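Local structure of dephospho-CoA kinase (4TTR) at residues 29-32 / 33-37; 193-196 / 197-201; 201-204 / 205-209; 124-127 / 128-132. The protein probably catalyses the ATP-dependent phosphorylation of the 3'-hydroxyl group of dephospho-CoA, the last step of coenzyme A biosynthesis. All coordinates share one frame; numbering follows the deposited sequence. Where two conformers were deposited one is given.

Following the chain, contact 1 (29-32 / 33-37) comes first, on the helix that leaves the P-loop after strand 18-23. Contact 4 (124-127 / 128-132) follows at the end of strand 122-125, where the chain folds back in a short turn; it is the one contact that closes a turn outside a helix. Contacts 2 (193-196 / 197-201) and 3 (201-204 / 205-209) are successive turns of helix 192-213 and share N201. None encloses or crosses another. Contacts 2 and 3 both pack against contact 1, joining the C-terminal helix to the P-loop helix, while K29 and A33 of contact 1 meet E125 of contact 4.

Contact 1 (29-32 / 33-37); sequences KSTV and AEFFS. With BU2 (1,3-butanediol), chain B.
The P-loop (Walker A motif) runs into the first turns of helix 29-38, where T31 and V32 lie beside F35 and F36 one turn further on. Four backbone bonds link the two segments, from A33 N, E34 N, F35 N and F36 N to the carbonyl oxygens of K29, S30, T31 and V32. The first is the shortest, with A33 N 2.8 Å from K29 O; the last is the straightest, at 165°. T31 directs its two branches differently. CG2, anti to the backbone N, runs alongside the F35 side chain and comes within 3.6 Å of F35 CE2, while OG1 is turned to the N-terminal end of the helix, 3.9 Å from C1 of the bound butanediol. On the buried side V32 CG1 approaches the F36 ring at its edge and in its plane, 3.6 Å from F36 CE2; F36 CD2 also lies 3.2 Å from V32 O. V32 packs on L21 and V144 of the central sheet, F36 on L142 and L123, and helix 192-213 covers this flank. The diol sits at the helix start, its C1 3.2 Å from S30 OG and its C3 3.6 Å from K29 N, and the K29 side chain leaves towards E125. K29, S30 and T31 all line the diol pocket and belong to the predicted ATP site. The small neutral diol therefore occupies ground where nucleotide probably binds, and the amide-rich helix end, with the lysine beside it, would favour an anionic phosphate there.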
loop_
_atom_site.group_PDB
_atom_site.type_symbol
_atom_site.label_atom_id
_atom_site.label_comp_id
_atom_site.label_asym_id
_atom_site.label_seq_id
_atom_site.Cartn_x
_atom_site.Cartn_y
_atom_site.Cartn_z
ATOM N N LYS A 29 -6.504 4.949 2.786
ATOM C CA LYS A 29 -5.069 5.198 2.896
ATOM C C LYS A 29 -4.517 6.042 1.749
ATOM O O LYS A 29 -3.562 6.791 1.944
ATOM C CB LYS A 29 -4.294 3.876 3.006
ATOM C CG LYS A 29 -3.865 3.217 1.708
ATOM C CD LYS A 29 -2.752 2.221 1.988
ATOM C CE LYS A 29 -2.238 1.572 0.717
ATOM N NZ LYS A 29 -2.619 0.139 0.641
ATOM N N SER A 30 -5.090 5.922 0.556
ATOM C CA SER A 30 -4.645 6.736 -0.568
ATOM C C SER A 30 -5.014 8.197 -0.323
ATOM O O SER A 30 -4.335 9.103 -0.796
ATOM C CB SER A 30 -5.253 6.241 -1.882
ATOM O OG SER A 30 -6.563 6.746 -2.064
ATOM N N THR A 31 -6.094 8.416 0.422
ATOM C CA THR A 31 -6.488 9.762 0.820
ATOM C C THR A 31 -5.496 10.296 1.849
ATOM O O THR A 31 -5.117 11.468 1.817
ATOM C CB THR A 31 -7.904 9.783 1.408
ATOM O OG1 THR A 31 -8.827 9.261 0.445
ATOM C CG2 THR A 31 -8.311 11.202 1.789
ATOM N N VAL A 32 -5.082 9.422 2.761
ATOM C CA VAL A 32 -4.068 9.763 3.749
ATOM C C VAL A 32 -2.775 10.149 3.046
ATOM O O VAL A 32 -2.130 11.123 3.422
ATOM C CB VAL A 32 -3.824 8.592 4.728
ATOM C CG1 VAL A 32 -2.559 8.807 5.553
ATOM C CG2 VAL A 32 -5.018 8.424 5.645
ATOM N N ALA A 33 -2.403 9.388 2.021
ATOM C CA ALA A 33 -1.197 9.686 1.254
ATOM C C ALA A 33 -1.291 11.065 0.609
ATOM O O ALA A 33 -0.321 11.822 0.607
ATOM C CB ALA A 33 -0.962 8.624 0.195
ATOM N N GLU A 34 -2.463 11.392 0.074
ATOM C CA GLU A 34 -2.672 12.683 -0.573
ATOM C C GLU A 34 -2.527 13.827 0.431
ATOM O O GLU A 34 -1.944 14.864 0.117
ATOM C CB GLU A 34 -4.052 12.728 -1.244
ATOM C CG GLU A 34 -4.384 14.047 -1.941
ATOM C CD GLU A 34 -3.414 14.399 -3.063
ATOM O OE1 GLU A 34 -3.376 15.582 -3.464
ATOM O OE2 GLU A 34 -2.697 13.498 -3.551
ATOM N N PHE A 35 -3.052 13.639 1.638
ATOM C CA PHE A 35 -2.947 14.668 2.668
ATOM C C PHE A 35 -1.482 14.892 3.047
ATOM O O PHE A 35 -1.056 16.031 3.220
ATOM C CB PHE A 35 -3.779 14.297 3.905
ATOM C CG PHE A 35 -5.259 14.582 3.760
ATOM C CD1 PHE A 35 -5.705 15.767 3.196
ATOM C CD2 PHE A 35 -6.201 13.658 4.187
ATOM C CE1 PHE A 35 -7.055 16.027 3.063
ATOM C CE2 PHE A 35 -7.558 13.913 4.054
ATOM C CZ PHE A 35 -7.983 15.097 3.492
ATOM N N PHE A 36 -0.709 13.815 3.163
ATOM C CA PHE A 36 0.727 13.944 3.408
ATOM C C PHE A 36 1.399 14.654 2.241
ATOM O O PHE A 36 2.279 15.500 2.431
ATOM C CB PHE A 36 1.373 12.574 3.635
ATOM C CG PHE A 36 1.265 12.088 5.049
ATOM C CD1 PHE A 36 2.034 12.660 6.048
ATOM C CD2 PHE A 36 0.382 11.074 5.386
ATOM C CE1 PHE A 36 1.929 12.227 7.356
ATOM C CE2 PHE A 36 0.278 10.636 6.693
ATOM C CZ PHE A 36 1.052 11.211 7.678
ATOM N N SER A 37 0.964 14.314 1.034
ATOM C CA SER A 37 1.499 14.922 -0.176
ATOM C C SER A 37 1.276 16.428 -0.149
ATOM O O SER A 37 2.162 17.214 -0.483
ATOM C CB SER A 37 0.833 14.310 -1.414
ATOM O OG SER A 37 1.659 14.440 -2.555
HETATM C C1 BU2 B . -8.767 5.369 -0.220
HETATM O O1 BU2 B . -10.101 5.651 -0.585
HETATM C C2 BU2 B . -8.229 4.212 -1.035
HETATM C C3 BU2 B . -7.707 3.148 -0.093
HETATM O O3 BU2 B . -8.797 2.401 0.397
HETATM C C4 BU2 B . -6.750 2.242 -0.834
#

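Contact 2 (193-196 / 197-201); sequences LSEL and KAKVN
K197 begins the second segment by setting its CB against the turn before it, 3.5 Å from S194 O, while its backbone N bonds to L193 O. The rest of its chain leads outward. A198 continues the helical pattern with a bond from its N to S194 O, and its methyl CB is 4.1 Å from E195 OE2. At K199 the backbone N donates to E195 O at 2.9 Å, and K199 CG lies beyond the same carbonyl, 3.3 Å from E195 O. The E195 side chain, bent at chi2 (-57°), passes aslant the lysine chain. Their charged ends nevertheless stay apart, E195 OE1 and K199 NZ being 5.4 Å from each other; the ammonium group instead bonds to I188 O. V200 follows with its N on L196 O and its CG2 branch 3.3 Å from that oxygen, so the carbonyl meets both an amide and a methyl. N201 closes the segment by using K197 O twice: its N bonds at 3.0 Å, and its side-chain ND2 adds a weak bond at 3.5 Å. The helix is two-sided. L196 and V200 turn inward, L196 onto V32 and V200 onto F35 and F36 of helix 29-38, and both also meet L187 of strand 185-188 at the edge of the parallel sheet.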
loop_
_atom_site.group_PDB
_atom_site.type_symbol
_atom_site.label_atom_id
_atom_site.label_comp_id
_atom_site.label_asym_id
_atom_site.label_seq_id
_atom_site.Cartn_x
_atom_site.Cartn_y
_atom_site.Cartn_z
ATOM N N LEU A 193 -13.645 13.061 6.166
ATOM C CA LEU A 193 -12.407 13.591 5.598
ATOM C C LEU A 193 -11.730 14.653 6.456
ATOM O O LEU A 193 -10.505 14.751 6.468
ATOM C CB LEU A 193 -12.682 14.191 4.216
ATOM C CG LEU A 193 -13.003 13.247 3.058
ATOM C CD1 LEU A 193 -13.345 14.063 1.821
ATOM C CD2 LEU A 193 -11.841 12.311 2.768
ATOM N N SER A 194 -12.521 15.463 7.149
ATOM C CA SER A 194 -11.972 16.573 7.918
ATOM C C SER A 194 -11.153 16.084 9.110
ATOM O O SER A 194 -10.054 16.585 9.356
ATOM C CB SER A 194 -13.091 17.501 8.394
ATOM O OG SER A 194 -12.578 18.542 9.206
ATOM N N GLU A 195 -11.680 15.116 9.854
ATOM C CA GLU A 195 -10.946 14.572 10.991
ATOM C C GLU A 195 -9.767 13.742 10.514
ATOM O O GLU A 195 -8.754 13.642 11.201
ATOM C CB GLU A 195 -11.853 13.724 11.889
ATOM C CG GLU A 195 -12.310 14.442 13.154
ATOM C CD GLU A 195 -11.147 14.928 14.007
ATOM O OE1 GLU A 195 -10.221 14.129 14.268
ATOM O OE2 GLU A 195 -11.152 16.112 14.408
ATOM N N LEU A 196 -9.905 13.140 9.339
ATOM C CA LEU A 196 -8.807 12.392 8.746
ATOM C C LEU A 196 -7.634 13.336 8.497
ATOM O O LEU A 196 -6.490 13.026 8.828
ATOM C CB LEU A 196 -9.251 11.720 7.448
ATOM C CG LEU A 196 -8.235 10.813 6.753
ATOM C CD1 LEU A 196 -7.779 9.700 7.683
ATOM C CD2 LEU A 196 -8.833 10.230 5.474
ATOM N N LYS A 197 -7.936 14.499 7.932
ATOM C CA LYS A 197 -6.927 15.514 7.668
ATOM C C LYS A 197 -6.287 16.028 8.951
ATOM O O LYS A 197 -5.081 16.264 9.000
ATOM C CB LYS A 197 -7.542 16.680 6.905
ATOM C CG LYS A 197 -6.547 17.761 6.538
ATOM C CD LYS A 197 -7.280 18.983 6.019
ATOM C CE LYS A 197 -6.318 20.121 5.705
ATOM N NZ LYS A 197 -5.724 20.720 6.934
ATOM N N ALA A 198 -7.102 16.222 9.982
ATOM C CA ALA A 198 -6.594 16.685 11.265
ATOM C C ALA A 198 -5.616 15.668 11.837
ATOM O O ALA A 198 -4.552 16.027 12.329
ATOM C CB ALA A 198 -7.738 16.932 12.233
ATOM N N LYS A 199 -5.976 14.394 11.756
ATOM C CA LYS A 199 -5.124 13.332 12.270
ATOM C C LYS A 199 -3.801 13.249 11.506
ATOM O O LYS A 199 -2.743 13.087 12.113
ATOM C CB LYS A 199 -5.863 11.996 12.215
ATOM C CG LYS A 199 -6.926 11.869 13.292
ATOM C CD LYS A 199 -7.589 10.517 13.283
ATOM C CE LYS A 199 -8.357 10.283 14.570
ATOM N NZ LYS A 199 -8.969 8.935 14.588
ATOM N N VAL A 200 -3.863 13.366 10.182
ATOM C CA VAL A 200 -2.655 13.368 9.361
ATOM C C VAL A 200 -1.749 14.539 9.749
ATOM O O VAL A 200 -0.534 14.392 9.814
ATOM C CB VAL A 200 -2.997 13.437 7.854
ATOM C CG1 VAL A 200 -1.763 13.760 7.018
ATOM C CG2 VAL A 200 -3.608 12.124 7.393
ATOM N N ASN A 201 -2.347 15.696 10.011
ATOM C CA ASN A 201 -1.584 16.861 10.441
ATOM C C ASN A 201 -0.771 16.583 11.701
ATOM O O ASN A 201 0.406 16.913 11.764
ATOM C CB ASN A 201 -2.512 18.053 10.678
ATOM C CG ASN A 201 -2.335 19.139 9.639
ATOM O OD1 ASN A 201 -1.544 20.066 9.823
ATOM N ND2 ASN A 201 -3.060 19.026 8.532
#

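Contact 3 (201-204 / 205-209); sequences NKLH and QKYLR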
loop_
_atom_site.group_PDB
_atom_site.type_symbol
_atom_site.label_atom_id
_atom_site.label_comp_id
_atom_site.label_asym_id
_atom_site.label_seq_id
_atom_site.Cartn_x
_atom_site.Cartn_y
_atom_site.Cartn_z
ATOM N N ASN A 201 -2.347 15.696 10.011
ATOM C CA ASN A 201 -1.584 16.861 10.441
ATOM C C ASN A 201 -0.771 16.583 11.701
ATOM O O ASN A 201 0.406 16.913 11.764
ATOM C CB ASN A 201 -2.512 18.053 10.678
ATOM C CG ASN A 201 -2.335 19.139 9.639
ATOM O OD1 ASN A 201 -1.544 20.066 9.823
ATOM N ND2 ASN A 201 -3.060 19.026 8.532
ATOM N N LYS A 202 -1.396 15.965 12.700
ATOM C CA LYS A 202 -0.701 15.670 13.951
ATOM C C LYS A 202 0.402 14.635 13.756
ATOM O O LYS A 202 1.444 14.714 14.399
ATOM C CB LYS A 202 -1.686 15.187 15.014
ATOM C CG LYS A 202 -2.672 16.255 15.449
ATOM C CD LYS A 202 -3.260 15.946 16.811
ATOM C CE LYS A 202 -4.589 16.651 17.013
ATOM N NZ LYS A 202 -5.673 16.037 16.196
ATOM N N LEU A 203 0.178 13.672 12.864
ATOM C CA LEU A 203 1.198 12.678 12.553
ATOM C C LEU A 203 2.365 13.356 11.848
ATOM O O LEU A 203 3.528 13.094 12.153
ATOM C CB LEU A 203 0.628 11.556 11.682
ATOM C CG LEU A 203 -0.370 10.612 12.357
ATOM C CD1 LEU A 203 -1.071 9.733 11.329
ATOM C CD2 LEU A 203 0.323 9.753 13.401
ATOM N N HIS A 204 2.035 14.229 10.904
ATOM C CA HIS A 204 3.022 15.023 10.186
ATOM C C HIS A 204 3.935 15.778 11.154
ATOM O O HIS A 204 5.156 15.723 11.032
ATOM C CB HIS A 204 2.307 15.992 9.237
ATOM C CG HIS A 204 3.199 17.030 8.629
ATOM N ND1 HIS A 204 4.206 16.722 7.740
ATOM C CD2 HIS A 204 3.216 18.377 8.763
ATOM C CE1 HIS A 204 4.814 17.833 7.365
ATOM N NE2 HIS A 204 4.231 18.851 7.970
ATOM N N GLN A 205 3.345 16.460 12.132
ATOM C CA GLN A 205 4.127 17.195 13.120
ATOM C C GLN A 205 4.948 16.240 13.987
ATOM O O GLN A 205 6.052 16.571 14.409
ATOM C CB GLN A 205 3.216 18.056 14.001
ATOM C CG GLN A 205 2.467 19.148 13.246
ATOM C CD GLN A 205 3.396 20.143 12.568
ATOM O OE1 GLN A 205 4.484 20.435 13.065
ATOM N NE2 GLN A 205 2.969 20.666 11.423
ATOM N N LYS A 206 4.410 15.054 14.248
ATOM C CA LYS A 206 5.139 14.040 15.000
ATOM C C LYS A 206 6.369 13.557 14.229
ATOM O O LYS A 206 7.452 13.435 14.793
ATOM C CB LYS A 206 4.224 12.862 15.321
ATOM C CG LYS A 206 4.813 11.841 16.274
ATOM C CD LYS A 206 3.932 10.600 16.339
ATOM C CE LYS A 206 4.232 9.764 17.566
ATOM N NZ LYS A 206 3.338 8.581 17.660
ATOM N N TYR A 207 6.197 13.284 12.938
ATOM C CA TYR A 207 7.294 12.790 12.107
ATOM C C TYR A 207 8.372 13.852 11.898
ATOM O O TYR A 207 9.563 13.539 11.906
ATOM C CB TYR A 207 6.766 12.312 10.748
ATOM C CG TYR A 207 5.843 11.115 10.820
ATOM C CD1 TYR A 207 6.071 10.086 11.722
ATOM C CD2 TYR A 207 4.743 11.014 9.981
ATOM C CE1 TYR A 207 5.231 8.992 11.784
ATOM C CE2 TYR A 207 3.896 9.925 10.038
ATOM C CZ TYR A 207 4.145 8.917 10.940
ATOM O OH TYR A 207 3.299 7.830 10.999
ATOM N N LEU A 208 7.959 15.101 11.700
ATOM C CA LEU A 208 8.902 16.215 11.623
ATOM C C LEU A 208 9.756 16.285 12.885
ATOM O O LEU A 208 10.973 16.438 12.814
ATOM C CB LEU A 208 8.168 17.545 11.433
ATOM C CG LEU A 208 7.560 17.865 10.065
ATOM C CD1 LEU A 208 6.884 19.225 10.119
ATOM C CD2 LEU A 208 8.609 17.838 8.960
ATOM N N ARG A 209 9.101 16.175 14.035
ATOM C CA ARG A 209 9.786 16.259 15.320
ATOM C C ARG A 209 10.808 15.136 15.471
ATOM O O ARG A 209 11.962 15.381 15.809
ATOM C CB ARG A 209 8.771 16.212 16.466
ATOM C CG ARG A 209 9.359 16.514 17.834
ATOM C CD ARG A 209 8.328 16.374 18.944
ATOM N NE ARG A 209 7.950 14.984 19.179
ATOM C CZ ARG A 209 8.726 14.086 19.778
ATOM N NH1 ARG A 209 9.938 14.421 20.200
ATOM N NH2 ARG A 209 8.293 12.846 19.948
#
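H204 and L208 form one of the two tight pairs in this stretch of helix 192-213: L208 CG stands over a face of the imidazole in a CH-pi contact, 4.1 Å from the ring centroid and 22° off its normal. L208 CD1 reaches further along, to 3.4 Å from H204 NE2. With CG anti to the backbone N (chi1 169°), the histidine ring projects from the helix beside L208, and its ND1 bonds to Y121 OH. In the second pair the carbonyl of L203 does double work: its oxygen accepts Y207 N at 2.8 Å and lies over a face of the tyrosine ring, while L203 CB touches Y207 CE2 at 4.0 Å. Y207 also makes an edge-to-face contact with Y121. The solvent side is looser. There the exposed Q205 brings NE2 to 3.5 Å from H204 CD2, its amide nearly perpendicular to the imidazole, and K202 extends outward; K206, partly exposed, runs straight to a salt bridge with D185. Inward-facing apolar and aromatic residues beside outward-facing polar ones make this an amphipathic helix, here the C-terminal one flanking the parallel sheet of a P-loop kinase fold.

Contact 4 (124-127 / 128-132); sequences IEIP and LLFNK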
loop_
_atom_site.group_PDB
_atom_site.type_symbol
_atom_site.label_atom_id
_atom_site.label_comp_id
_atom_site.label_asym_id
_atom_site.label_seq_id
_atom_site.Cartn_x
_atom_site.Cartn_y
_atom_site.Cartn_z
ATOM N N ILE A 124 6.463 6.095 2.264
ATOM C CA ILE A 124 6.474 4.994 1.310
ATOM C C ILE A 124 5.211 4.149 1.475
ATOM O O ILE A 124 5.055 3.440 2.468
ATOM C CB ILE A 124 7.716 4.092 1.490
ATOM C CG1 ILE A 124 8.996 4.934 1.532
ATOM C CG2 ILE A 124 7.787 3.066 0.366
ATOM C CD1 ILE A 124 10.253 4.141 1.841
ATOM N N GLU A 125 4.305 4.244 0.508
ATOM C CA GLU A 125 3.093 3.434 0.519
ATOM C C GLU A 125 3.418 2.003 0.114
ATOM O O GLU A 125 3.909 1.762 -0.989
ATOM C CB GLU A 125 2.037 4.022 -0.415
ATOM C CG GLU A 125 0.677 3.351 -0.295
ATOM C CD GLU A 125 -0.329 3.876 -1.302
ATOM O OE1 GLU A 125 -0.877 3.061 -2.074
ATOM O OE2 GLU A 125 -0.580 5.099 -1.315
ATOM N N ILE A 126 3.134 1.066 1.015
ATOM C CA ILE A 126 3.513 -0.332 0.852
ATOM C C ILE A 126 2.315 -1.233 1.176
ATOM O O ILE A 126 1.324 -0.759 1.732
ATOM C CB ILE A 126 4.722 -0.673 1.754
ATOM C CG1 ILE A 126 4.386 -0.405 3.223
ATOM C CG2 ILE A 126 5.926 0.144 1.320
ATOM C CD1 ILE A 126 5.546 -0.610 4.181
ATOM N N PRO A 127 2.386 -2.529 0.815
ATOM C CA PRO A 127 1.224 -3.391 1.080
ATOM C C PRO A 127 1.026 -3.719 2.560
ATOM O O PRO A 127 1.970 -3.644 3.346
ATOM C CB PRO A 127 1.538 -4.664 0.284
ATOM C CG PRO A 127 3.011 -4.679 0.156
ATOM C CD PRO A 127 3.429 -3.240 0.052
ATOM N N LEU A 128 -0.202 -4.088 2.917
ATOM C CA LEU A 128 -0.568 -4.392 4.299
ATOM C C LEU A 128 0.351 -5.438 4.931
ATOM O O LEU A 128 0.859 -5.245 6.039
ATOM C CB LEU A 128 -2.022 -4.872 4.350
ATOM C CG LEU A 128 -2.564 -5.371 5.692
ATOM C CD1 LEU A 128 -2.591 -4.252 6.722
ATOM C CD2 LEU A 128 -3.952 -5.966 5.499
ATOM N N LEU A 129 0.554 -6.541 4.217
ATOM C CA LEU A 129 1.391 -7.640 4.691
ATOM C C LEU A 129 2.785 -7.574 4.077
ATOM O O LEU A 129 3.284 -8.563 3.540
ATOM C CB LEU A 129 0.743 -8.984 4.356
ATOM C CG LEU A 129 -0.661 -9.211 4.909
ATOM C CD1 LEU A 129 -1.273 -10.430 4.244
ATOM C CD2 LEU A 129 -0.628 -9.379 6.419
ATOM N N PHE A 130 3.410 -6.405 4.159
ATOM C CA PHE A 130 4.720 -6.208 3.559
ATOM C C PHE A 130 5.780 -7.043 4.272
ATOM O O PHE A 130 5.745 -7.210 5.492
ATOM C CB PHE A 130 5.109 -4.726 3.583
ATOM C CG PHE A 130 5.374 -4.184 4.962
ATOM C CD1 PHE A 130 4.334 -3.752 5.766
ATOM C CD2 PHE A 130 6.670 -4.092 5.446
ATOM C CE1 PHE A 130 4.578 -3.250 7.029
ATOM C CE2 PHE A 130 6.920 -3.589 6.708
ATOM C CZ PHE A 130 5.874 -3.169 7.500
ATOM N N ASN A 131 6.714 -7.579 3.492
ATOM C CA ASN A 131 7.847 -8.304 4.044
ATOM C C ASN A 131 8.811 -7.319 4.687
ATOM O O ASN A 131 9.357 -6.443 4.013
ATOM C CB ASN A 131 8.554 -9.115 2.951
ATOM C CG ASN A 131 9.604 -10.064 3.507
ATOM O OD1 ASN A 131 10.071 -9.909 4.634
ATOM N ND2 ASN A 131 9.978 -11.056 2.710
ATOM N N LYS A 132 9.018 -7.467 5.991
ATOM C CA LYS A 132 9.859 -6.537 6.737
ATOM C C LYS A 132 11.298 -6.625 6.248
ATOM O O LYS A 132 12.000 -5.619 6.174
ATOM C CB LYS A 132 9.805 -6.820 8.241
ATOM C CG LYS A 132 8.509 -7.444 8.728
ATOM C CD LYS A 132 8.379 -7.337 10.233
ATOM C CE LYS A 132 7.305 -6.334 10.610
ATOM N NZ LYS A 132 7.333 -6.005 12.059
#
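P127 O and F130 N face each other across a tight turn, 3.2 Å apart in a weak hydrogen bond (N-H...O 121°), with L128 in a helical conformation at its first corner. The weak bond is accompanied by side-chain packing of I126 and P127 on F130. I126 supplies the main apolar contact: its CD1 stands over the centre of the F130 ring, 3.7 Å from the centroid and 13° off the normal, a CH-pi arrangement. Both residues adopt the less common first torsion, with I126 CG1 and F130 CG (chi1 68°) each between the backbone N and the carbonyl carbon; the two side chains cross obliquely. P127 borders the ring in another way. Its O lies at the ring edge near the plane, 3.4 Å from F130 CD1, and its CG meets F130 CB at 4.0 Å, the side chains of P127 and F130 crossing at about a right angle. The turn follows strand 122-125, which lies between strands 42-45 and 18-23 in the parallel sheet; in P-loop proteins the loops at this C-terminal edge of the strands surround the active site. Here L128 comes to about 6 Å from K29, side chain to side chain, and K29 CE is 3.4 Å from E125 OE1. Beyond the two segments, I126 and F130 both touch T22 of strand 18-23. R179 of helix 177-182 makes a cation-pi contact with F130 and also bonds, through NH1, to F130 O.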